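Local coordinates for PUA domain-containing protein (PDB 2Q07) that is of unknown function but is the C-terminal part of an archaeosine synthase type 1 family protein that probably binds RNA in archaeosine-tRNA biosynthesis, at residues 95-100 against 125-130. Sequence-based numbering, arbitrary orientation.
Sequences EEVSFV and RKVVER
Two neighbouring helices, 94-111 and 123-132, of the alpha/beta domain (DUF5591, UDG-like clan) that comes first in this C-terminal fragment, ahead of the pre-PUA and PUA domains, pack through V97, V100, V127 and R130, their short segments crossing at -54° with axes 8.9 Å apart. V97 points at the second helix. Its CG1, anti to the backbone N (chi1 163°), lies against the backbone of that helix. V97 CG1 is 4.0 Å from V127 CA. The other branch takes the neighbouring side chain: V97 CG2 meets V127 CG2 at 4.2 Å as the two valines slide past each other in opposite directions. One turn on, V100 crosses V127 at about a right angle, with V100 CG1 3.9 Å from V127 CG1. W92 touches all three valines, L104 adds to the packing on V127, and V100 also rests on I65 of strand 61-65.

At the more exposed margin, R130 bends at chi2 (-67°) and folds its guanidinium over V97, whose CG1 sits 4.1 Å from R130 CZ, over the centre of one face. R130 CG touches the same V97 CG1 at 3.7 Å. R130 NH1 passes obliquely by S98, 3.7 Å from S98 CA, in van der Waals contact. The polar end is held by a salt bridge from R130 NH2 to E94, so the arginine reaches across from helix 123-132 to the first turn of helix 94-111. No hydrogen bond joins the two segments. Helix 94-111 leads into strand 115-118; helix 123-132, whose V128 faces away and touches V139, is the link of the beta-alpha-beta crossover from that strand to its parallel neighbour 138-141.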
loop_
_atom_site.group_PDB
_atom_site.type_symbol
_atom_site.label_atom_id
_atom_site.label_comp_id
_atom_site.label_asym_id
_atom_site.label_seq_id
_atom_site.Cartn_x
_atom_site.Cartn_y
_atom_site.Cartn_z
ATOM N N GLU A 95 -8.396 2.130 25.133
ATOM C CA GLU A 95 -9.159 2.218 23.889
ATOM C C GLU A 95 -8.249 2.168 22.664
ATOM O O GLU A 95 -8.598 1.592 21.634
ATOM C CB GLU A 95 -9.967 3.515 23.851
ATOM C CG GLU A 95 -10.658 3.870 25.166
ATOM C CD GLU A 95 -9.737 4.582 26.153
ATOM O OE1 GLU A 95 -9.365 5.747 25.891
ATOM O OE2 GLU A 95 -9.383 3.980 27.190
ATOM N N GLU A 96 -7.085 2.795 22.789
ATOM C CA GLU A 96 -6.105 2.851 21.712
ATOM C C GLU A 96 -5.424 1.494 21.503
ATOM O O GLU A 96 -5.267 1.035 20.371
ATOM C CB GLU A 96 -5.068 3.930 22.032
ATOM C CG GLU A 96 -4.063 4.192 20.929
ATOM C CD GLU A 96 -3.223 5.430 21.202
ATOM O OE1 GLU A 96 -2.529 5.469 22.243
ATOM O OE2 GLU A 96 -3.263 6.367 20.377
ATOM N N VAL A 97 -5.012 0.857 22.594
ATOM C CA VAL A 97 -4.375 -0.451 22.492
ATOM C C VAL A 97 -5.400 -1.429 21.924
ATOM O O VAL A 97 -5.091 -2.234 21.053
ATOM C CB VAL A 97 -3.885 -0.962 23.872
ATOM C CG1 VAL A 97 -3.627 -2.461 23.818
ATOM C CG2 VAL A 97 -2.607 -0.239 24.266
ATOM N N SER A 98 -6.625 -1.331 22.419
ATOM C CA SER A 98 -7.711 -2.193 21.981
ATOM C C SER A 98 -7.970 -2.044 20.483
ATOM O O SER A 98 -8.074 -3.038 19.759
ATOM C CB SER A 98 -8.976 -1.864 22.776
ATOM O OG SER A 98 -10.062 -2.650 22.347
ATOM N N PHE A 99 -8.065 -0.801 20.020
ATOM C CA PHE A 99 -8.310 -0.525 18.609
ATOM C C PHE A 99 -7.167 -0.994 17.713
ATOM O O PHE A 99 -7.406 -1.620 16.682
ATOM C CB PHE A 99 -8.530 0.975 18.381
ATOM C CG PHE A 99 -8.873 1.326 16.956
ATOM C CD1 PHE A 99 -10.167 1.139 16.467
ATOM C CD2 PHE A 99 -7.906 1.839 16.101
ATOM C CE1 PHE A 99 -10.488 1.461 15.144
ATOM C CE2 PHE A 99 -8.218 2.161 14.779
ATOM C CZ PHE A 99 -9.514 1.973 14.298
ATOM N N VAL A 100 -5.927 -0.685 18.088
ATOM C CA VAL A 100 -4.792 -1.100 17.267
ATOM C C VAL A 100 -4.628 -2.628 17.253
ATOM O O VAL A 100 -4.301 -3.212 16.222
ATOM C CB VAL A 100 -3.468 -0.448 17.734
ATOM C CG1 VAL A 100 -2.335 -0.900 16.838
ATOM C CG2 VAL A 100 -3.578 1.065 17.677
ATOM N N ARG A 125 4.442 -3.485 22.924
ATOM C CA ARG A 125 4.351 -4.869 23.357
ATOM C C ARG A 125 2.964 -5.137 23.925
ATOM O O ARG A 125 2.431 -6.240 23.785
ATOM C CB ARG A 125 5.424 -5.188 24.401
ATOM C CG ARG A 125 6.791 -5.456 23.791
ATOM C CD ARG A 125 7.728 -6.132 24.775
ATOM N NE ARG A 125 7.065 -7.216 25.494
ATOM C CZ ARG A 125 7.703 -8.203 26.114
ATOM N NH1 ARG A 125 9.029 -8.254 26.101
ATOM N NH2 ARG A 125 7.012 -9.137 26.754
ATOM N N LYS A 126 2.379 -4.126 24.563
ATOM C CA LYS A 126 1.043 -4.269 25.124
ATOM C C LYS A 126 0.054 -4.557 24.003
ATOM O O LYS A 126 -0.858 -5.363 24.164
ATOM C CB LYS A 126 0.621 -2.996 25.858
ATOM C CG LYS A 126 1.312 -2.775 27.189
ATOM C CD LYS A 126 0.705 -1.575 27.905
ATOM C CE LYS A 126 1.221 -1.453 29.330
ATOM N NZ LYS A 126 0.586 -0.306 30.044
ATOM N N VAL A 127 0.232 -3.890 22.866
ATOM C CA VAL A 127 -0.649 -4.105 21.726
ATOM C C VAL A 127 -0.505 -5.561 21.278
ATOM O O VAL A 127 -1.492 -6.285 21.159
ATOM C CB VAL A 127 -0.278 -3.160 20.552
ATOM C CG1 VAL A 127 -0.958 -3.612 19.272
ATOM C CG2 VAL A 127 -0.685 -1.720 20.886
ATOM N N VAL A 128 0.735 -5.986 21.052
ATOM C CA VAL A 128 1.023 -7.349 20.610
ATOM C C VAL A 128 0.549 -8.381 21.634
ATOM O O VAL A 128 -0.026 -9.422 21.280
ATOM C CB VAL A 128 2.536 -7.523 20.360
ATOM C CG1 VAL A 128 2.838 -8.932 19.867
ATOM C CG2 VAL A 128 3.006 -6.486 19.347
ATOM N N GLU A 129 0.782 -8.091 22.906
ATOM C CA GLU A 129 0.367 -9.005 23.957
ATOM C C GLU A 129 -1.123 -9.296 23.871
ATOM O O GLU A 129 -1.549 -10.422 24.112
ATOM C CB GLU A 129 0.735 -8.434 25.329
ATOM C CG GLU A 129 2.188 -8.716 25.705
ATOM C CD GLU A 129 2.652 -7.913 26.898
ATOM O OE1 GLU A 129 1.897 -7.830 27.887
ATOM O OE2 GLU A 129 3.775 -7.368 26.849
ATOM N N ARG A 130 -1.912 -8.287 23.507
ATOM C CA ARG A 130 -3.351 -8.463 23.365
ATOM C C ARG A 130 -3.673 -9.462 22.260
ATOM O O ARG A 130 -4.562 -10.297 22.407
ATOM C CB ARG A 130 -4.030 -7.136 23.019
ATOM C CG ARG A 130 -4.123 -6.128 24.146
ATOM C CD ARG A 130 -5.056 -6.604 25.264
ATOM N NE ARG A 130 -5.547 -5.480 26.064
ATOM C CZ ARG A 130 -6.511 -4.651 25.672
ATOM N NH1 ARG A 130 -7.098 -4.821 24.496
ATOM N NH2 ARG A 130 -6.886 -3.643 26.451
#